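Local atomic coordinates of type IV pilus biogenesis factor PilY1 (Pseudomonas aeruginosa, PDB entry 3HX6), a protein that takes part in type IV pilus assembly, twitching motility and adhesion to host cells, with calcium binding and release that appear essential for regulating pilus retraction. Residues 152-157 and 198-203; 251-256 and 450-455. The protein carries 3 engineered substitutions. One frame throughout, in Å; residues are numbered along the deposited sequence.

Interaction 1: 152-157 and 198-203; sequences HTVLIG and PTVARL
Ile156 meets Pro198 and Val200 where two successive blades pack face against face in the beta-propeller of the C-terminal domain of PilY1. The contact is wholly apolar. Ile156 uses both of its branches: the methyl CG2 lies 3.5 Å from Pro198 CG on the proline ring, while the longer arm brings CD1 to 3.5 Å from Val200 CG2. This division follows from the first torsion, chi1 -65°, which sets CG2 anti to the backbone N and sends CG1 beside it. The isoleucine and proline side chains run side by side, pointing opposite ways, whereas the approach to Val200 is oblique. Val154 adds a looser touch beside the main one, its CG1 standing 4.3 Å from Val200 CG2. Backbones stay well apart, with the CA atoms of Ile156 and Pro198 separated by 7.4 Å, as expected of layers joined through side chains.

Further out, Ile156 and Pro198 both rest on Val210 of strand 208-213, and Val200 also covers Ala143 and Ala145 of strand 141-147. Strand 150-158 is itself held in its blade by backbone bonds, among them Ile156 with Val141 and Leu155 with Leu169, and Thr153 OG1 is hydrogen-bonded to both Arg84 NH1 and Asp144 OD1.

Interaction 2: 251-256 and 450-455; sequences LSSPRL and IEDMIA
Ser253 and Asp452 mark the nearest approach of two backbones that run in roughly the same direction, their CA atoms 8.4 Å apart, a spacing wide enough for water to sit between them. One water joins Ser253 OG to Asp452 OD1, donating to the carboxylate oxygen over 2.7 Å; the same OG also accepts from the backbone N of Lys197, and OD1 takes a further bond from Ala331 N. Arg255 reaches across with a chain bent at chi2 (66°) and chi3 (58°), and NE is held by Pro332 O. Its NH2 lies 3.9 Å from Asp452 OD2, a long salt bridge of charge alone: OD2 stands far off the plane of the guanidinium, so none of its N-H groups points at it, and the two flat groups are turned 64° to each other. Water does the closer work here. A second molecule accepts from both Arg255 NH2 and Met453 N, each at 2.9 Å, and a third donates to Met453 O while taking a weak bond from NH2. Near the chain's centre, the contact thus sets strand 251-257, an outermost strand of a four-stranded propeller blade beside 267-272, against the segment leading into strand 454-456, which edges the mixed sheet next to 459-466.

Interactions 1 and 2 lie in series along the chain, their centres 15 Å apart, and they meet directly through strands 199-202 and 251-257 of successive blades. Leu256 CD2 packs 3.3 Å from Ala201 CB and 3.7 Å from Thr199 CG2, so the segment that turns Pro198 and Val200 to the preceding blade offers its other side to the following one. The two differ in character: interaction 1 is apolar, interaction 2 charged and bridged by water. Strand 251-257 leads into the loop whose Asp258, Asn260, Asp262, Val264 and Asp266 bind the calcium ion, about 13 Å from the Arg255 side chain.

Interaction 1: 152-157 and 198-203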
ATOM      1  N   HIS A 152     -11.664  14.492  15.146  1.00 20.01           N
ATOM      2  CA  HIS A 152     -12.135  13.356  15.933  1.00 21.39           C
ATOM      3  C   HIS A 152     -12.378  12.233  14.952  1.00 21.95           C
ATOM      4  O   HIS A 152     -12.467  12.465  13.740  1.00 23.11           O
ATOM      5  CB  HIS A 152     -13.490  13.643  16.586  1.00 22.95           C
ATOM      6  CG  HIS A 152     -13.533  14.900  17.392  1.00 26.24           C
ATOM      7  ND1 HIS A 152     -13.310  14.919  18.752  1.00 28.00           N
ATOM      8  CD2 HIS A 152     -13.778  16.182  17.030  1.00 26.35           C
ATOM      9  CE1 HIS A 152     -13.417  16.160  19.192  1.00 28.34           C
ATOM     10  NE2 HIS A 152     -13.700  16.945  18.169  1.00 27.01           N
ATOM     11  N   THR A 153     -12.475  11.018  15.474  1.00 19.63           N
ATOM     12  CA  THR A 153     -12.810   9.874  14.646  1.00 20.07           C
ATOM     13  C   THR A 153     -14.182   9.537  15.197  1.00 20.27           C
ATOM     14  O   THR A 153     -14.346   9.326  16.404  1.00 19.51           O
ATOM     15  CB  THR A 153     -11.866   8.681  14.842  1.00 21.23           C
ATOM     16  OG1 THR A 153     -10.546   9.035  14.411  1.00 21.08           O
ATOM     17  CG2 THR A 153     -12.354   7.501  14.012  1.00 20.94           C
ATOM     18  N   VAL A 154     -15.180   9.529  14.327  1.00 18.77           N
ATOM     19  CA  VAL A 154     -16.533   9.253  14.770  1.00 19.54           C
ATOM     20  C   VAL A 154     -17.059   7.949  14.193  1.00 18.30           C
ATOM     21  O   VAL A 154     -16.525   7.426  13.220  1.00 15.91           O
ATOM     22  CB  VAL A 154     -17.485  10.408  14.369  1.00 21.52           C
ATOM     23  CG1 VAL A 154     -17.667  10.436  12.848  1.00 19.62           C
ATOM     24  CG2 VAL A 154     -18.825  10.246  15.057  1.00 26.75           C
ATOM     25  N   LEU A 155     -18.105   7.429  14.824  1.00 16.79           N
ATOM     26  CA  LEU A 155     -18.751   6.206  14.387  1.00 17.89           C
ATOM     27  C   LEU A 155     -20.244   6.501  14.375  1.00 16.85           C
ATOM     28  O   LEU A 155     -20.801   6.949  15.370  1.00 15.63           O
ATOM     29  CB  LEU A 155     -18.437   5.047  15.349  1.00 18.72           C
ATOM     30  CG  LEU A 155     -19.099   3.697  15.046  1.00 20.39           C
ATOM     31  CD1 LEU A 155     -18.331   2.572  15.723  1.00 21.61           C
ATOM     32  CD2 LEU A 155     -20.546   3.719  15.508  1.00 19.25           C
ATOM     33  N   ILE A 156     -20.879   6.282  13.231  1.00 16.67           N
ATOM     34  CA  ILE A 156     -22.302   6.518  13.110  1.00 18.66           C
ATOM     35  C   ILE A 156     -23.005   5.169  12.974  1.00 18.93           C
ATOM     36  O   ILE A 156     -22.681   4.373  12.098  1.00 19.61           O
ATOM     37  CB  ILE A 156     -22.626   7.427  11.891  1.00 18.56           C
ATOM     38  CG1 ILE A 156     -22.025   8.825  12.101  1.00 23.11           C
ATOM     39  CG2 ILE A 156     -24.131   7.596  11.747  1.00 16.98           C
ATOM     40  CD1 ILE A 156     -20.538   8.885  12.034  1.00 25.49           C
ATOM     41  N   GLY A 157     -23.950   4.911  13.870  1.00 19.20           N
ATOM     42  CA  GLY A 157     -24.676   3.654  13.829  1.00 20.55           C
ATOM     43  C   GLY A 157     -26.168   3.891  13.784  1.00 20.34           C
ATOM     44  O   GLY A 157     -26.612   5.034  13.792  1.00 20.43           O
ATOM     45  N   PRO A 198     -24.749   6.186   6.126  1.00 16.86           N
ATOM     46  CA  PRO A 198     -24.506   7.625   6.087  1.00 16.27           C
ATOM     47  C   PRO A 198     -23.108   7.973   5.610  1.00 16.40           C
ATOM     48  O   PRO A 198     -22.199   7.135   5.626  1.00 16.79           O
ATOM     49  CB  PRO A 198     -24.737   8.044   7.536  1.00 15.92           C
ATOM     50  CG  PRO A 198     -24.213   6.862   8.292  1.00 17.26           C
ATOM     51  CD  PRO A 198     -24.762   5.683   7.512  1.00 16.92           C
ATOM     52  N   THR A 199     -22.950   9.213   5.167  1.00 16.08           N
ATOM     53  CA  THR A 199     -21.655   9.720   4.743  1.00 17.79           C
ATOM     54  C   THR A 199     -21.358  10.849   5.719  1.00 17.28           C
ATOM     55  O   THR A 199     -22.258  11.589   6.119  1.00 16.55           O
ATOM     56  CB  THR A 199     -21.679  10.291   3.302  1.00 19.40           C
ATOM     57  OG1 THR A 199     -21.693   9.215   2.353  1.00 18.44           O
ATOM     58  CG2 THR A 199     -20.442  11.156   3.044  1.00 21.00           C
ATOM     59  N   VAL A 200     -20.103  10.956   6.124  1.00 15.28           N
ATOM     60  CA  VAL A 200     -19.688  12.010   7.032  1.00 14.54           C
ATOM     61  C   VAL A 200     -18.871  12.954   6.176  1.00 13.96           C
ATOM     62  O   VAL A 200     -17.871  12.551   5.587  1.00 13.65           O
ATOM     63  CB  VAL A 200     -18.824  11.464   8.166  1.00 14.14           C
ATOM     64  CG1 VAL A 200     -18.325  12.615   9.036  1.00 13.15           C
ATOM     65  CG2 VAL A 200     -19.641  10.480   8.997  1.00 13.63           C
ATOM     66  N   ALA A 201     -19.289  14.209   6.094  1.00 13.97           N
ATOM     67  CA  ALA A 201     -18.561  15.135   5.241  1.00 15.50           C
ATOM     68  C   ALA A 201     -18.661  16.585   5.650  1.00 13.26           C
ATOM     69  O   ALA A 201     -19.499  16.971   6.459  1.00 12.90           O
ATOM     70  CB  ALA A 201     -19.037  14.973   3.798  1.00 12.39           C
ATOM     71  N   ARG A 202     -17.776  17.381   5.071  1.00 12.89           N
ATOM     72  CA  ARG A 202     -17.741  18.808   5.324  1.00 13.40           C
ATOM     73  C   ARG A 202     -18.667  19.450   4.304  1.00 13.09           C
ATOM     74  O   ARG A 202     -18.578  19.157   3.110  1.00 11.51           O
ATOM     75  CB  ARG A 202     -16.320  19.341   5.141  1.00 14.14           C
ATOM     76  CG  ARG A 202     -16.200  20.846   5.298  1.00 16.67           C
ATOM     77  CD  ARG A 202     -16.609  21.300   6.682  1.00 20.23           C
ATOM     78  NE  ARG A 202     -15.827  22.459   7.103  1.00 26.57           N
ATOM     79  CZ  ARG A 202     -15.871  23.651   6.521  1.00 27.88           C
ATOM     80  NH1 ARG A 202     -16.671  23.863   5.481  1.00 28.52           N
ATOM     81  NH2 ARG A 202     -15.101  24.631   6.971  1.00 30.46           N
ATOM     82  N   LEU A 203     -19.555  20.318   4.771  1.00 11.57           N
ATOM     83  CA  LEU A 203     -20.490  20.974   3.871  1.00 13.84           C
ATOM     84  C   LEU A 203     -20.250  22.473   3.789  1.00 14.29           C
ATOM     85  O   LEU A 203     -19.495  23.054   4.588  1.00 12.60           O
ATOM     86  CB  LEU A 203     -21.938  20.702   4.306  1.00 13.69           C
ATOM     87  CG  LEU A 203     -22.325  19.229   4.483  1.00 14.45           C
ATOM     88  CD1 LEU A 203     -23.805  19.121   4.845  1.00 14.60           C
ATOM     89  CD2 LEU A 203     -22.038  18.464   3.212  1.00 14.08           C
TER

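Interaction 2: 251-256 and 450-455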
ATOM      1  N   LEU A 251     -35.611   7.364   1.559  1.00 10.66           N
ATOM      2  CA  LEU A 251     -34.373   7.663   0.851  1.00 11.55           C
ATOM      3  C   LEU A 251     -33.251   6.740   1.318  1.00 11.97           C
ATOM      4  O   LEU A 251     -33.117   6.481   2.507  1.00 10.75           O
ATOM      5  CB  LEU A 251     -33.966   9.122   1.068  1.00 11.88           C
ATOM      6  CG  LEU A 251     -32.878   9.598   0.103  1.00 10.84           C
ATOM      7  CD1 LEU A 251     -33.457   9.613  -1.316  1.00  8.96           C
ATOM      8  CD2 LEU A 251     -32.395  10.984   0.489  1.00  9.71           C
ATOM      9  N   SER A 252     -32.439   6.261   0.380  1.00 12.63           N
ATOM     10  CA  SER A 252     -31.345   5.349   0.706  1.00 12.81           C
ATOM     11  C   SER A 252     -29.989   6.033   0.871  1.00 13.44           C
ATOM     12  O   SER A 252     -29.914   7.258   0.992  1.00 11.52           O
ATOM     13  CB  SER A 252     -31.252   4.260  -0.364  1.00 14.71           C
ATOM     14  OG  SER A 252     -32.487   3.569  -0.469  1.00 15.41           O
ATOM     15  N   SER A 253     -28.925   5.228   0.864  1.00 13.55           N
ATOM     16  CA  SER A 253     -27.557   5.710   1.041  1.00 12.07           C
ATOM     17  C   SER A 253     -27.137   6.758   0.021  1.00 12.32           C
ATOM     18  O   SER A 253     -27.193   6.530  -1.186  1.00 10.90           O
ATOM     19  CB  SER A 253     -26.577   4.534   0.974  1.00 13.56           C
ATOM     20  OG  SER A 253     -27.032   3.448   1.761  1.00 15.55           O
ATOM     21  N   PRO A 254     -26.687   7.929   0.497  1.00 13.09           N
ATOM     22  CA  PRO A 254     -26.274   8.955  -0.465  1.00 12.94           C
ATOM     23  C   PRO A 254     -24.802   8.863  -0.830  1.00 15.45           C
ATOM     24  O   PRO A 254     -24.006   8.249  -0.110  1.00 15.40           O
ATOM     25  CB  PRO A 254     -26.573  10.252   0.275  1.00 11.65           C
ATOM     26  CG  PRO A 254     -26.203   9.885   1.690  1.00 12.91           C
ATOM     27  CD  PRO A 254     -26.800   8.489   1.856  1.00  9.04           C
ATOM     28  N   ARG A 255     -24.454   9.459  -1.966  1.00 12.29           N
ATOM     29  CA  ARG A 255     -23.073   9.535  -2.405  1.00 12.52           C
ATOM     30  C   ARG A 255     -22.817  11.036  -2.560  1.00 14.41           C
ATOM     31  O   ARG A 255     -23.489  11.716  -3.337  1.00 12.37           O
ATOM     32  CB  ARG A 255     -22.867   8.843  -3.754  1.00 13.81           C
ATOM     33  CG  ARG A 255     -21.458   9.026  -4.335  1.00 14.53           C
ATOM     34  CD  ARG A 255     -20.386   8.336  -3.484  1.00 16.36           C
ATOM     35  NE  ARG A 255     -20.658   6.909  -3.360  1.00 19.79           N
ATOM     36  CZ  ARG A 255     -19.920   6.052  -2.659  1.00 23.75           C
ATOM     37  NH1 ARG A 255     -18.841   6.473  -2.007  1.00 23.55           N
ATOM     38  NH2 ARG A 255     -20.277   4.775  -2.593  1.00 21.32           N
ATOM     39  N   LEU A 256     -21.866  11.561  -1.807  1.00 13.79           N
ATOM     40  CA  LEU A 256     -21.561  12.978  -1.904  1.00 15.32           C
ATOM     41  C   LEU A 256     -20.562  13.231  -3.020  1.00 14.85           C
ATOM     42  O   LEU A 256     -19.694  12.396  -3.287  1.00 16.16           O
ATOM     43  CB  LEU A 256     -21.024  13.491  -0.569  1.00 17.01           C
ATOM     44  CG  LEU A 256     -22.109  14.073   0.348  1.00 19.82           C
ATOM     45  CD1 LEU A 256     -23.272  13.103   0.495  1.00 20.87           C
ATOM     46  CD2 LEU A 256     -21.494  14.404   1.688  1.00 24.13           C
ATOM     47  N   ILE A 450     -27.226  -4.352  -3.277  1.00 12.78           N
ATOM     48  CA  ILE A 450     -27.585  -3.682  -2.033  1.00 16.65           C
ATOM     49  C   ILE A 450     -26.354  -3.050  -1.373  1.00 15.39           C
ATOM     50  O   ILE A 450     -26.489  -2.171  -0.531  1.00 17.11           O
ATOM     51  CB  ILE A 450     -28.319  -4.614  -1.009  1.00 20.16           C
ATOM     52  CG1 ILE A 450     -27.333  -5.532  -0.295  1.00 23.75           C
ATOM     53  CG2 ILE A 450     -29.424  -5.401  -1.713  1.00 20.87           C
ATOM     54  CD1 ILE A 450     -26.832  -6.666  -1.118  1.00 28.66           C
ATOM     55  N   GLU A 451     -25.163  -3.484  -1.779  1.00 16.90           N
ATOM     56  CA  GLU A 451     -23.901  -2.961  -1.228  1.00 16.95           C
ATOM     57  C   GLU A 451     -23.326  -1.845  -2.097  1.00 16.52           C
ATOM     58  O   GLU A 451     -23.488  -1.853  -3.320  1.00 12.83           O
ATOM     59  CB  GLU A 451     -22.857  -4.079  -1.130  1.00 19.59           C
ATOM     60  CG  GLU A 451     -23.227  -5.213  -0.185  1.00 29.25           C
ATOM     61  CD  GLU A 451     -23.254  -4.767   1.260  1.00 31.09           C
ATOM     62  OE1 GLU A 451     -22.215  -4.261   1.735  1.00 36.08           O
ATOM     63  OE2 GLU A 451     -24.304  -4.921   1.919  1.00 34.35           O
ATOM     64  N   ASP A 452     -22.645  -0.891  -1.465  1.00 13.69           N
ATOM     65  CA  ASP A 452     -22.045   0.211  -2.201  1.00 15.76           C
ATOM     66  C   ASP A 452     -20.984  -0.295  -3.173  1.00 13.99           C
ATOM     67  O   ASP A 452     -20.408  -1.368  -2.988  1.00 14.05           O
ATOM     68  CB  ASP A 452     -21.429   1.230  -1.242  1.00 17.00           C
ATOM     69  CG  ASP A 452     -22.478   1.991  -0.455  1.00 22.60           C
ATOM     70  OD1 ASP A 452     -23.688   1.688  -0.598  1.00 19.94           O
ATOM     71  OD2 ASP A 452     -22.090   2.901   0.310  1.00 26.50           O
ATOM     72  N   MET A 453     -20.735   0.496  -4.209  1.00 12.10           N
ATOM     73  CA  MET A 453     -19.777   0.138  -5.234  1.00 13.19           C
ATOM     74  C   MET A 453     -18.510   0.970  -5.128  1.00 15.11           C
ATOM     75  O   MET A 453     -18.451   1.943  -4.376  1.00 15.31           O
ATOM     76  CB  MET A 453     -20.405   0.339  -6.608  1.00 11.88           C
ATOM     77  CG  MET A 453     -21.779  -0.296  -6.750  1.00 13.48           C
ATOM     78  SD  MET A 453     -22.457  -0.010  -8.396  1.00 15.31           S
ATOM     79  CE  MET A 453     -23.393   1.491  -8.125  1.00 11.81           C
ATOM     80  N   ILE A 454     -17.500   0.586  -5.901  1.00 14.18           N
ATOM     81  CA  ILE A 454     -16.223   1.286  -5.895  1.00 15.81           C
ATOM     82  C   ILE A 454     -15.793   1.637  -7.308  1.00 14.85           C
ATOM     83  O   ILE A 454     -15.554   0.753  -8.132  1.00 14.22           O
ATOM     84  CB  ILE A 454     -15.117   0.413  -5.263  1.00 16.34           C
ATOM     85  CG1 ILE A 454     -15.537  -0.006  -3.852  1.00 16.40           C
ATOM     86  CG2 ILE A 454     -13.795   1.183  -5.232  1.00 15.72           C
ATOM     87  CD1 ILE A 454     -14.764  -1.221  -3.319  1.00 20.32           C
ATOM     88  N   ALA A 455     -15.697   2.929  -7.583  1.00 14.32           N
ATOM     89  CA  ALA A 455     -15.276   3.397  -8.893  1.00 17.37           C
ATOM     90  C   ALA A 455     -13.836   3.875  -8.760  1.00 18.82           C
ATOM     91  O   ALA A 455     -13.540   4.750  -7.948  1.00 21.27           O
ATOM     92  CB  ALA A 455     -16.178   4.539  -9.361  1.00 15.19           C
TER
HETATM   93  O   HOH W   1     -25.681   1.467   1.184  1.00 18.74           O
HETATM   94  O   HOH W   2     -21.604   3.215  -4.585  1.00 13.42           O
HETATM   95  O   HOH W   3     -17.885   2.538  -1.726  1.00 31.11           O